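Local structure of lipase (Penicillium expansum, 3G7N) at residues V143-N148 with K152-N157; A136-A141 with G178-G183; I58-R63 with T112-L117; G47-S52 with D108-E113. The protein hydrolyses triacylglycerols and other acylglycerol lipids, releasing free fatty acids, as a secreted alkaline lipase of the alpha/beta-hydrolase superfamily. All blocks are in the same frame, centred on the assembly; numbering follows the deposited sequence. Where two conformers were deposited one is given.

Interaction 1: V143-N148 with K152-N157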
loop_
_atom_site.group_PDB
_atom_site.type_symbol
_atom_site.label_atom_id
_atom_site.label_comp_id
_atom_site.label_asym_id
_atom_site.label_seq_id
_atom_site.Cartn_x
_atom_site.Cartn_y
_atom_site.Cartn_z
ATOM N N VAL A 143 4.808 7.811 -3.185
ATOM C CA VAL A 143 5.824 8.813 -3.502
ATOM C C VAL A 143 6.078 8.902 -5.010
ATOM O O VAL A 143 6.166 9.997 -5.567
ATOM C CB VAL A 143 7.141 8.498 -2.748
ATOM C CG1 VAL A 143 8.280 9.384 -3.225
ATOM C CG2 VAL A 143 6.943 8.663 -1.252
ATOM N N ALA A 144 6.078 7.778 -5.708
ATOM C CA ALA A 144 6.245 7.768 -7.156
ATOM C C ALA A 144 5.133 8.577 -7.818
ATOM O O ALA A 144 5.380 9.316 -8.779
ATOM C CB ALA A 144 6.229 6.329 -7.688
ATOM N N LEU A 145 3.895 8.340 -7.415
ATOM C CA LEU A 145 2.758 9.050 -7.995
ATOM C C LEU A 145 2.756 10.532 -7.621
ATOM O O LEU A 145 2.443 11.392 -8.457
ATOM C CB LEU A 145 1.437 8.365 -7.599
ATOM C CG LEU A 145 1.234 6.943 -8.120
ATOM C CD1 LEU A 145 0.019 6.331 -7.428
ATOM C CD2 LEU A 145 1.063 6.925 -9.651
ATOM N N ALA A 146 3.013 10.846 -6.356
ATOM C CA ALA A 146 3.026 12.248 -5.921
ATOM C C ALA A 146 4.056 13.041 -6.702
ATOM O O ALA A 146 3.791 14.197 -7.087
ATOM C CB ALA A 146 3.326 12.335 -4.427
ATOM N N GLN A 147 5.214 12.444 -6.940
ATOM C CA GLN A 147 6.315 13.147 -7.592
ATOM C C GLN A 147 6.079 13.261 -9.097
ATOM O O GLN A 147 6.413 14.294 -9.713
ATOM C CB GLN A 147 7.625 12.417 -7.327
ATOM C CG GLN A 147 8.119 12.565 -5.901
ATOM C CD GLN A 147 8.932 13.822 -5.714
ATOM O OE1 GLN A 147 8.605 14.665 -4.873
ATOM N NE2 GLN A 147 10.028 13.912 -6.426
ATOM N N ASN A 148 5.511 12.226 -9.713
ATOM C CA ASN A 148 5.258 12.262 -11.152
ATOM C C ASN A 148 4.010 13.037 -11.539
ATOM O O ASN A 148 3.947 13.601 -12.640
ATOM C CB ASN A 148 5.191 10.853 -11.731
ATOM C CG ASN A 148 6.570 10.289 -12.043
ATOM O OD1 ASN A 148 7.120 10.547 -13.117
ATOM N ND2 ASN A 148 7.178 9.588 -11.080
ATOM N N LYS A 152 -2.352 16.179 -9.114
ATOM C CA LYS A 152 -3.483 15.272 -8.876
ATOM C C LYS A 152 -3.640 15.005 -7.390
ATOM O O LYS A 152 -2.646 14.715 -6.702
ATOM C CB LYS A 152 -3.258 13.944 -9.597
ATOM C CG LYS A 152 -3.178 14.065 -11.107
ATOM C CD LYS A 152 -4.492 14.536 -11.732
ATOM C CE LYS A 152 -4.269 14.925 -13.195
ATOM N NZ LYS A 152 -5.564 15.200 -13.862
ATOM N N SER A 153 -4.866 15.048 -6.897
ATOM C CA SER A 153 -5.161 14.522 -5.576
ATOM C C SER A 153 -4.811 13.038 -5.529
ATOM O O SER A 153 -4.764 12.375 -6.569
ATOM C CB SER A 153 -6.640 14.713 -5.261
ATOM O OG SER A 153 -6.894 14.532 -3.883
ATOM N N LEU A 154 -4.379 12.577 -4.355
ATOM C CA LEU A 154 -3.814 11.226 -4.235
ATOM C C LEU A 154 -4.129 10.700 -2.840
ATOM O O LEU A 154 -3.900 11.388 -1.826
ATOM C CB LEU A 154 -2.301 11.273 -4.431
ATOM C CG LEU A 154 -1.506 10.015 -4.046
ATOM C CD1 LEU A 154 -1.902 8.835 -4.915
ATOM C CD2 LEU A 154 -0.040 10.302 -4.155
ATOM N N VAL A 155 -4.647 9.479 -2.780
ATOM C CA VAL A 155 -4.782 8.731 -1.524
ATOM C C VAL A 155 -4.261 7.324 -1.727
ATOM O O VAL A 155 -4.590 6.658 -2.726
ATOM C CB VAL A 155 -6.245 8.660 -1.081
ATOM C CG1 VAL A 155 -6.358 7.894 0.258
ATOM C CG2 VAL A 155 -6.841 10.072 -0.947
ATOM N N SER A 156 -3.391 6.905 -0.824
ATOM C CA SER A 156 -2.806 5.574 -0.911
ATOM C C SER A 156 -3.124 4.813 0.371
ATOM O O SER A 156 -3.002 5.373 1.483
ATOM C CB SER A 156 -1.290 5.674 -1.093
ATOM O OG SER A 156 -0.966 6.387 -2.300
ATOM N N ASN A 157 -3.477 3.535 0.230
ATOM C CA ASN A 157 -3.824 2.679 1.375
ATOM C C ASN A 157 -2.955 1.437 1.386
ATOM O O ASN A 157 -3.157 0.537 0.566
ATOM C CB ASN A 157 -5.297 2.275 1.297
ATOM C CG ASN A 157 -6.232 3.461 1.448
ATOM O OD1 ASN A 157 -6.208 4.152 2.461
ATOM N ND2 ASN A 157 -7.059 3.700 0.429
#
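Leu154 pushes its forked end onto helix 143-148 and meets two consecutive residues, Leu145 and Ala146, one with each methyl. Its CD1 lies 4.0 Å from Leu145 CD1, and the two leucine side chains cross at about a right angle, so that they meet through methyl groups and do not run alongside each other. The other branch, CD2, settles 3.9 Å from Ala146 CB and slightly closer, 3.8 Å, to Ala146 N. Alanine suits this place because its single methyl lets the leucine reach the helix backbone itself; the CA atoms of Ala146 and Leu154 are 7.1 Å apart. The first torsion of Leu154 sets CG opposite the backbone N (chi1 167°), which carries both methyls out from the strand toward the helix. The side chains meet only through carbon, as fits leucines buried between a helix and a sheet.

Behind this first shell, Asn148 ties off the final turn of the helix. Its ND2 donates to Ala144 O over 2.9 Å, nearly straight and in the plane of the amide, while Asn148 N reaches the same oxygen at 3.1 Å; ND2 also bonds to Ser85 O. Farther along the strand, Ser156 OG is hydrogen-bonded to His142 ND1, a polar link between the same two elements.

Strand 125-131, helix 133-148 and strand 154-159 form a beta-alpha-beta unit, and this contact packs its helix on its second strand. Leu154 also touches Leu126 of the first strand, while the backbone of strand 154-159 pairs with strand 125-131 through Val155 and with strand 179-185 through Ser156.

Interaction 2: A136-A141 with G178-G183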
loop_
_atom_site.group_PDB
_atom_site.type_symbol
_atom_site.label_atom_id
_atom_site.label_comp_id
_atom_site.label_asym_id
_atom_site.label_seq_id
_atom_site.Cartn_x
_atom_site.Cartn_y
_atom_site.Cartn_z
ATOM N N ALA A 136 3.777 -2.606 1.250
ATOM C CA ALA A 136 5.114 -2.009 1.224
ATOM C C ALA A 136 5.342 -1.367 -0.144
ATOM O O ALA A 136 5.893 -0.251 -0.244
ATOM C CB ALA A 136 6.185 -3.064 1.537
ATOM N N LEU A 137 4.946 -2.049 -1.216
ATOM C CA LEU A 137 5.050 -1.469 -2.550
ATOM C C LEU A 137 4.219 -0.195 -2.674
ATOM O O LEU A 137 4.660 0.773 -3.299
ATOM C CB LEU A 137 4.657 -2.482 -3.633
ATOM C CG LEU A 137 5.631 -3.657 -3.804
ATOM C CD1 LEU A 137 4.980 -4.824 -4.564
ATOM C CD2 LEU A 137 6.911 -3.190 -4.485
ATOM N N THR A 138 3.025 -0.186 -2.081
ATOM C CA THR A 138 2.159 0.982 -2.116
ATOM C C THR A 138 2.808 2.161 -1.393
ATOM O O THR A 138 2.609 3.329 -1.798
ATOM C CB THR A 138 0.811 0.631 -1.472
ATOM O OG1 THR A 138 0.131 -0.305 -2.301
ATOM C CG2 THR A 138 -0.093 1.844 -1.291
ATOM N N SER A 139 3.637 1.904 -0.383
ATOM C CA SER A 139 4.309 2.997 0.312
ATOM C C SER A 139 5.349 3.692 -0.552
ATOM O O SER A 139 5.608 4.892 -0.354
ATOM C CB SER A 139 4.880 2.538 1.665
ATOM O OG SER A 139 6.077 1.802 1.531
ATOM N N ILE A 140 5.918 2.992 -1.524
ATOM C CA ILE A 140 6.748 3.648 -2.523
ATOM C C ILE A 140 5.922 4.179 -3.682
ATOM O O ILE A 140 6.193 5.290 -4.166
ATOM C CB ILE A 140 7.947 2.760 -2.979
ATOM C CG1 ILE A 140 8.815 3.519 -3.996
ATOM C CG2 ILE A 140 7.509 1.394 -3.459
ATOM C CD1 ILE A 140 9.474 4.781 -3.432
ATOM N N ALA A 141 4.881 3.449 -4.104
ATOM C CA ALA A 141 3.969 3.968 -5.131
ATOM C C ALA A 141 3.413 5.342 -4.799
ATOM O O ALA A 141 3.293 6.206 -5.678
ATOM C CB ALA A 141 2.815 2.992 -5.381
ATOM N N GLY A 178 -0.753 14.632 -0.791
ATOM C CA GLY A 178 -1.464 13.356 -0.857
ATOM C C GLY A 178 -1.466 12.660 0.485
ATOM O O GLY A 178 -0.650 12.969 1.353
ATOM N N THR A 179 -2.447 11.793 0.680
ATOM C CA THR A 179 -2.678 11.130 1.950
ATOM C C THR A 179 -2.241 9.673 1.864
ATOM O O THR A 179 -2.800 8.899 1.080
ATOM C CB THR A 179 -4.156 11.204 2.341
ATOM O OG1 THR A 179 -4.557 12.584 2.375
ATOM C CG2 THR A 179 -4.422 10.574 3.701
ATOM N N PHE A 180 -1.277 9.305 2.700
ATOM C CA PHE A 180 -0.838 7.912 2.845
ATOM C C PHE A 180 -1.391 7.312 4.128
ATOM O O PHE A 180 -1.105 7.817 5.238
ATOM C CB PHE A 180 0.687 7.820 2.810
ATOM C CG PHE A 180 1.207 6.413 2.976
ATOM C CD1 PHE A 180 0.903 5.444 2.039
ATOM C CD2 PHE A 180 2.026 6.072 4.042
ATOM C CE1 PHE A 180 1.286 4.114 2.242
ATOM C CE2 PHE A 180 2.506 4.767 4.184
ATOM C CZ PHE A 180 2.115 3.784 3.294
ATOM N N ASN A 181 -2.191 6.258 3.982
ATOM C CA ASN A 181 -2.786 5.570 5.117
ATOM C C ASN A 181 -2.157 4.188 5.264
ATOM O O ASN A 181 -1.956 3.483 4.274
ATOM C CB ASN A 181 -4.290 5.399 4.906
ATOM C CG ASN A 181 -5.001 6.706 4.789
ATOM O OD1 ASN A 181 -4.684 7.651 5.525
ATOM N ND2 ASN A 181 -5.799 6.840 3.730
ATOM N N ARG A 182 -1.888 3.787 6.509
ATOM C CA ARG A 182 -1.456 2.408 6.823
ATOM C C ARG A 182 -2.565 1.716 7.575
ATOM O O ARG A 182 -2.789 2.018 8.754
ATOM C CB ARG A 182 -0.177 2.438 7.664
ATOM C CG ARG A 182 0.984 2.996 6.903
ATOM C CD ARG A 182 2.297 2.801 7.650
ATOM N NE ARG A 182 2.339 3.599 8.872
ATOM C CZ ARG A 182 2.368 3.101 10.113
ATOM N NH1 ARG A 182 2.167 1.798 10.357
ATOM N NH2 ARG A 182 2.546 3.932 11.133
ATOM N N GLY A 183 -3.297 0.834 6.909
ATOM C CA GLY A 183 -4.429 0.166 7.546
ATOM C C GLY A 183 -4.020 -1.208 8.038
ATOM O O GLY A 183 -3.676 -2.075 7.224
#
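With CG placed opposite the backbone N (chi1 179°), the ring of Phe180 is carried away from strand 179-183 and onto helix 136-141, where it meets Ser139 and Thr138. Ser139 holds its own OG in the crowded position between the backbone N and the carbonyl carbon (chi1 77°), where it turns back to donate to Ala136 O at 2.7 Å. The hydroxyl is thereby occupied within the helix, leaving the CB methylene to receive the ring. Phe180 CZ lies only 3.4 Å from Ser139 CB and 3.8 Å from Ser139 CA, a tight fit that a small residue such as serine allows. At the neighbouring corner of the ring, Phe180 CE1 comes 4.4 Å from Thr138 CG2, a looser contact. Thr138 OG1 is hydrogen-bonded to Gly134 O, one turn back in the same helix.

In the alpha/beta-hydrolase fold the helix that receives this ring is the one following the nucleophile elbow, whose serine, Ser132, is assigned as the nucleophile; the side chain of Thr138 is about 10 Å from that of Ser132. Phe180 thus links this helix to a parallel strand of the central sheet. An alanine at Phe180 removes the ring, which would probably leave a gap against Ser139 and Thr138 and Tyr204 without its stacking partner.

Tyr204 stacks on the ring of Phe180 and, through OH, is hydrogen-bonded to Ser139 O, so it serves both sides of the contact. His142 also meets the phenylalanine ring, their planes at about 40°, and the side chains of Ser156 and Ala158 touch it from strand 154-159.

Interaction 3: I58-R63 with T112-L117; sequences IAVIMR and TEVKAL
Ile58 makes the broadest contact of strand 58-62 with helix 112-117, spreading both its branches over Leu117. Its longer arm, with CG1 opposite the carbonyl carbon (chi1 -67°), brings CD1 to 3.7 Å from Leu117 C and 3.9 Å from Leu117 CB, so the tip lies against the helix backbone as well as the side chain. The shorter branch, CG2, touches two helix residues: it is 3.9 Å from Leu117 CD1 and 4.1 Å from Val114 CG1. A branched isoleucine suits this place because one residue can reach two positions three apart on the helix. Replacing Ile58 by an alanine would probably leave Leu117 and the CG1 methyl of Val114 without their packing partner on this strand.

The axes of strand 58-62 and helix 112-117 run almost antiparallel, at 162°, and are 9.3 Å apart at closest approach. In this alpha/beta-hydrolase fold, helix 97-120 lies along one face of the mixed sheet, and strand 57-62 is the sheet neighbour of strand 125-131, with which Ile58 and Val60 exchange backbone hydrogen bonds.

The alternation of the strand turns Ala59 to the opposite face, where its side chain touches Glu127. Val60 returns to the helix side. Its CG2 is 3.8 Å from CG2 of Val114, and the two valines cross at about a right angle, each offering the methyl beside its own backbone N. Val114 therefore uses its two methyls separately, one for Ile58 and one for Val60. Farther along, Met62 leans on Ile110 and Trp103, earlier in the same long helix.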
loop_
_atom_site.group_PDB
_atom_site.type_symbol
_atom_site.label_atom_id
_atom_site.label_comp_id
_atom_site.label_asym_id
_atom_site.label_seq_id
_atom_site.Cartn_x
_atom_site.Cartn_y
_atom_site.Cartn_z
ATOM N N ILE A 58 -8.129 6.869 -10.739
ATOM C CA ILE A 58 -7.200 6.007 -11.453
ATOM C C ILE A 58 -6.376 5.295 -10.392
ATOM O O ILE A 58 -5.849 5.943 -9.482
ATOM C CB ILE A 58 -6.294 6.861 -12.360
ATOM C CG1 ILE A 58 -7.149 7.483 -13.466
ATOM C CG2 ILE A 58 -5.122 6.051 -12.926
ATOM C CD1 ILE A 58 -6.529 8.699 -14.126
ATOM N N ALA A 59 -6.394 3.957 -10.447
ATOM C CA ALA A 59 -5.951 3.108 -9.331
ATOM C C ALA A 59 -4.768 2.251 -9.746
ATOM O O ALA A 59 -4.736 1.677 -10.838
ATOM C CB ALA A 59 -7.089 2.208 -8.898
ATOM N N VAL A 60 -3.824 2.144 -8.821
ATOM C CA VAL A 60 -2.699 1.206 -8.898
ATOM C C VAL A 60 -2.814 0.217 -7.742
ATOM O O VAL A 60 -2.740 0.615 -6.568
ATOM C CB VAL A 60 -1.355 1.953 -8.788
ATOM C CG1 VAL A 60 -0.195 0.971 -8.835
ATOM C CG2 VAL A 60 -1.218 3.030 -9.898
ATOM N N ILE A 61 -3.037 -1.052 -8.065
ATOM C CA ILE A 61 -3.330 -2.062 -7.044
ATOM C C ILE A 61 -2.221 -3.106 -7.106
ATOM O O ILE A 61 -2.029 -3.750 -8.142
ATOM C CB ILE A 61 -4.674 -2.752 -7.304
ATOM C CG1 ILE A 61 -5.815 -1.738 -7.452
ATOM C CG2 ILE A 61 -4.995 -3.721 -6.169
ATOM C CD1 ILE A 61 -7.114 -2.350 -7.980
ATOM N N MET A 62 -1.441 -3.204 -6.037
ATOM C CA MET A 62 -0.286 -4.095 -6.020
ATOM C C MET A 62 -0.579 -5.358 -5.234
ATOM O O MET A 62 -1.148 -5.312 -4.144
ATOM C CB MET A 62 0.914 -3.396 -5.403
ATOM C CG MET A 62 1.363 -2.143 -6.201
ATOM S SD MET A 62 1.589 -2.406 -7.991
ATOM C CE MET A 62 2.984 -3.539 -7.988
ATOM N N ARG A 63 -0.131 -6.483 -5.771
ATOM C CA ARG A 63 -0.272 -7.762 -5.066
ATOM C C ARG A 63 0.848 -7.925 -4.062
ATOM O O ARG A 63 2.010 -7.626 -4.374
ATOM C CB ARG A 63 -0.293 -8.924 -6.053
ATOM C CG ARG A 63 -0.769 -10.231 -5.419
ATOM C CD ARG A 63 -0.513 -11.393 -6.339
ATOM N NE ARG A 63 0.905 -11.709 -6.364
ATOM C CZ ARG A 63 1.483 -12.469 -7.282
ATOM N NH1 ARG A 63 0.740 -13.265 -8.045
ATOM N NH2 ARG A 63 2.798 -12.595 -7.286
ATOM N N THR A 112 3.639 5.152 -16.965
ATOM C CA THR A 112 3.182 5.316 -18.346
ATOM C C THR A 112 1.684 5.074 -18.488
ATOM O O THR A 112 0.974 5.847 -19.126
ATOM C CB THR A 112 3.963 4.389 -19.295
ATOM O OG1 THR A 112 5.343 4.782 -19.293
ATOM C CG2 THR A 112 3.441 4.500 -20.727
ATOM N N GLU A 113 1.175 4.034 -17.840
ATOM C CA GLU A 113 -0.246 3.730 -17.935
ATOM C C GLU A 113 -1.072 4.757 -17.176
ATOM O O GLU A 113 -2.113 5.211 -17.671
ATOM C CB GLU A 113 -0.542 2.317 -17.427
ATOM C CG GLU A 113 -2.023 1.966 -17.437
ATOM C CD GLU A 113 -2.638 1.891 -18.834
ATOM O OE1 GLU A 113 -1.896 1.900 -19.842
ATOM O OE2 GLU A 113 -3.862 1.659 -18.920
ATOM N N VAL A 114 -0.612 5.187 -16.013
ATOM C CA VAL A 114 -1.335 6.227 -15.288
ATOM C C VAL A 114 -1.418 7.516 -16.127
ATOM O O VAL A 114 -2.474 8.165 -16.185
ATOM C CB VAL A 114 -0.733 6.488 -13.892
ATOM C CG1 VAL A 114 -1.368 7.729 -13.231
ATOM C CG2 VAL A 114 -0.879 5.249 -13.003
ATOM N N LYS A 115 -0.327 7.867 -16.805
ATOM C CA LYS A 115 -0.325 9.068 -17.633
ATOM C C LYS A 115 -1.300 8.947 -18.796
ATOM O O LYS A 115 -2.064 9.879 -19.072
ATOM C CB LYS A 115 1.078 9.356 -18.148
ATOM C CG LYS A 115 1.226 10.718 -18.806
ATOM C CD LYS A 115 2.619 10.879 -19.399
ATOM C CE LYS A 115 2.835 12.305 -19.901
ATOM N NZ LYS A 115 4.271 12.600 -20.191
ATOM N N ALA A 116 -1.402 7.756 -19.373
ATOM C CA ALA A 116 -2.377 7.528 -20.420
ATOM C C ALA A 116 -3.807 7.648 -19.887
ATOM O O ALA A 116 -4.691 8.207 -20.551
ATOM C CB ALA A 116 -2.152 6.163 -21.056
ATOM N N LEU A 117 -4.057 7.130 -18.688
ATOM C CA LEU A 117 -5.392 7.200 -18.118
ATOM C C LEU A 117 -5.762 8.625 -17.722
ATOM O O LEU A 117 -6.917 9.029 -17.859
ATOM C CB LEU A 117 -5.536 6.230 -16.943
ATOM C CG LEU A 117 -5.594 4.758 -17.346
ATOM C CD1 LEU A 117 -5.420 3.866 -16.115
ATOM C CD2 LEU A 117 -6.904 4.456 -18.035
#

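Interaction 4: G47-S52 with D108-E113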
loop_
_atom_site.group_PDB
_atom_site.type_symbol
_atom_site.label_atom_id
_atom_site.label_comp_id
_atom_site.label_asym_id
_atom_site.label_seq_id
_atom_site.Cartn_x
_atom_site.Cartn_y
_atom_site.Cartn_z
ATOM N N GLY A 47 0.431 -6.716 -10.261
ATOM C CA GLY A 47 -0.599 -5.780 -9.843
ATOM C C GLY A 47 -1.441 -5.382 -11.027
ATOM O O GLY A 47 -1.362 -6.008 -12.086
ATOM N N PHE A 48 -2.210 -4.311 -10.844
ATOM C CA PHE A 48 -3.208 -3.878 -11.819
ATOM C C PHE A 48 -3.120 -2.374 -11.863
ATOM O O PHE A 48 -3.019 -1.729 -10.820
ATOM C CB PHE A 48 -4.642 -4.141 -11.296
ATOM C CG PHE A 48 -4.952 -5.552 -10.933
ATOM C CD1 PHE A 48 -4.578 -6.596 -11.767
ATOM C CD2 PHE A 48 -5.875 -5.806 -9.913
ATOM C CE1 PHE A 48 -5.029 -7.887 -11.525
ATOM C CE2 PHE A 48 -6.347 -7.093 -9.681
ATOM C CZ PHE A 48 -5.905 -8.135 -10.480
ATOM N N VAL A 49 -3.405 -1.812 -13.027
ATOM C CA VAL A 49 -3.732 -0.389 -13.144
ATOM C C VAL A 49 -5.060 -0.268 -13.845
ATOM O O VAL A 49 -5.403 -1.094 -14.697
ATOM C CB VAL A 49 -2.660 0.382 -13.947
ATOM C CG1 VAL A 49 -2.983 1.877 -13.953
ATOM C CG2 VAL A 49 -1.285 0.154 -13.315
ATOM N N GLY A 50 -5.891 0.656 -13.382
ATOM C CA GLY A 50 -7.159 0.886 -14.074
ATOM C C GLY A 50 -7.864 2.097 -13.509
ATOM O O GLY A 50 -7.223 2.991 -12.978
ATOM N N TYR A 51 -9.168 2.163 -13.745
ATOM C CA TYR A 51 -9.947 3.343 -13.375
ATOM C C TYR A 51 -11.283 2.910 -12.796
ATOM O O TYR A 51 -11.838 1.875 -13.157
ATOM C CB TYR A 51 -10.160 4.278 -14.579
ATOM C CG TYR A 51 -10.979 3.691 -15.679
ATOM C CD1 TYR A 51 -12.356 3.868 -15.709
ATOM C CD2 TYR A 51 -10.400 2.909 -16.670
ATOM C CE1 TYR A 51 -13.131 3.296 -16.706
ATOM C CE2 TYR A 51 -11.166 2.292 -17.647
ATOM C CZ TYR A 51 -12.535 2.491 -17.666
ATOM O OH TYR A 51 -13.306 1.882 -18.639
ATOM N N SER A 52 -11.798 3.753 -11.905
ATOM C CA SER A 52 -13.132 3.576 -11.328
ATOM C C SER A 52 -13.995 4.755 -11.758
ATOM O O SER A 52 -13.814 5.858 -11.277
ATOM C CB SER A 52 -13.034 3.575 -9.813
ATOM O OG SER A 52 -14.361 3.572 -9.265
ATOM N N ASP A 108 8.192 2.280 -14.369
ATOM C CA ASP A 108 7.980 3.020 -15.614
ATOM C C ASP A 108 6.714 2.554 -16.342
ATOM O O ASP A 108 5.980 3.380 -16.884
ATOM C CB ASP A 108 9.187 2.911 -16.555
ATOM C CG ASP A 108 10.377 3.722 -16.086
ATOM O OD1 ASP A 108 10.173 4.797 -15.496
ATOM O OD2 ASP A 108 11.475 3.481 -16.636
ATOM N N THR A 109 6.436 1.256 -16.296
ATOM C CA THR A 109 5.208 0.725 -16.867
ATOM C C THR A 109 3.978 1.327 -16.192
ATOM O O THR A 109 3.037 1.738 -16.867
ATOM C CB THR A 109 5.178 -0.800 -16.759
ATOM O OG1 THR A 109 6.327 -1.337 -17.429
ATOM C CG2 THR A 109 3.930 -1.363 -17.416
ATOM N N ILE A 110 3.990 1.400 -14.867
ATOM C CA ILE A 110 2.860 1.943 -14.130
ATOM C C ILE A 110 2.708 3.442 -14.404
ATOM O O ILE A 110 1.599 3.897 -14.704
ATOM C CB ILE A 110 3.021 1.662 -12.628
ATOM C CG1 ILE A 110 2.850 0.167 -12.369
ATOM C CG2 ILE A 110 2.014 2.460 -11.835
ATOM C CD1 ILE A 110 3.197 -0.290 -10.960
ATOM N N ILE A 111 3.791 4.215 -14.307
ATOM C CA ILE A 111 3.704 5.644 -14.579
ATOM C C ILE A 111 3.169 5.917 -15.995
ATOM O O ILE A 111 2.331 6.792 -16.194
ATOM C CB ILE A 111 5.070 6.353 -14.353
ATOM C CG1 ILE A 111 5.528 6.200 -12.896
ATOM C CG2 ILE A 111 4.975 7.821 -14.725
ATOM C CD1 ILE A 111 4.567 6.734 -11.855
ATOM N N THR A 112 3.639 5.152 -16.965
ATOM C CA THR A 112 3.182 5.316 -18.346
ATOM C C THR A 112 1.684 5.074 -18.488
ATOM O O THR A 112 0.974 5.847 -19.126
ATOM C CB THR A 112 3.963 4.389 -19.295
ATOM O OG1 THR A 112 5.343 4.782 -19.293
ATOM C CG2 THR A 112 3.441 4.500 -20.727
ATOM N N GLU A 113 1.175 4.034 -17.840
ATOM C CA GLU A 113 -0.246 3.730 -17.935
ATOM C C GLU A 113 -1.072 4.757 -17.176
ATOM O O GLU A 113 -2.113 5.211 -17.671
ATOM C CB GLU A 113 -0.542 2.317 -17.427
ATOM C CG GLU A 113 -2.023 1.966 -17.437
ATOM C CD GLU A 113 -2.638 1.891 -18.834
ATOM O OE1 GLU A 113 -1.896 1.900 -19.842
ATOM O OE2 GLU A 113 -3.862 1.659 -18.920
#
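Val49 meets helix 108-113 with a different methyl for each of two partners. CG1, which stands opposite the backbone N (chi1 -176°), lies 3.6 Å from Glu113 CG; CG2, on the other branch, approaches Ile110 CG1 at 4.2 Å. Glu113 comes to the strand with its aliphatic part: its own CG is also opposite the backbone N, and the bend at the second torsion (chi2 66°) turns the carboxylate aside. The Val49 and Glu113 side chains then slide past each other in opposite directions. Ile110, with CG1 beside its backbone N, adds a second apolar wall and goes on to touch Val60 and Met62 of the next strand.

On the outer side of the helix, Thr112 OG1 curls back to Asp108 O at 2.9 Å. Thr112 N binds the same oxygen, also at 2.9 Å, and the two donors come from opposite faces of the carbonyl plane.

Glu113 OE2 is hydrogen-bonded to a di(hydroxyethyl)ether molecule, probably an incidental guest from the crystallisation liquor. Glutamate suits this partly exposed site because its CG methylene lies against the compact valine while the carboxylate is led away. The contact thus rests on van der Waals packing, with no polar link to strand 47-52.

All four contacts lay a helix against one mixed sheet, and in all four the side chains meet through carbon, without hydrogen bonds between the segments. Interactions 1 and 2 use successive turns of helix 133-148 on the neighbouring strands 154-159 and 179-185; interaction 2, nearest the centre of the chain, relies on an aromatic ring, interaction 1 on leucine methyls. Interactions 3 and 4 share helix 97-120 and the adjacent antiparallel strands 57-62 and 45-52, with centres about 2 Å apart. Interactions 2 and 3 are fully buried, while 1 and 4 each include one partly exposed residue, Ala146 and Glu113. Leu145 and Val114 touch, joining interactions 1 and 3, so the two helices pack together as well.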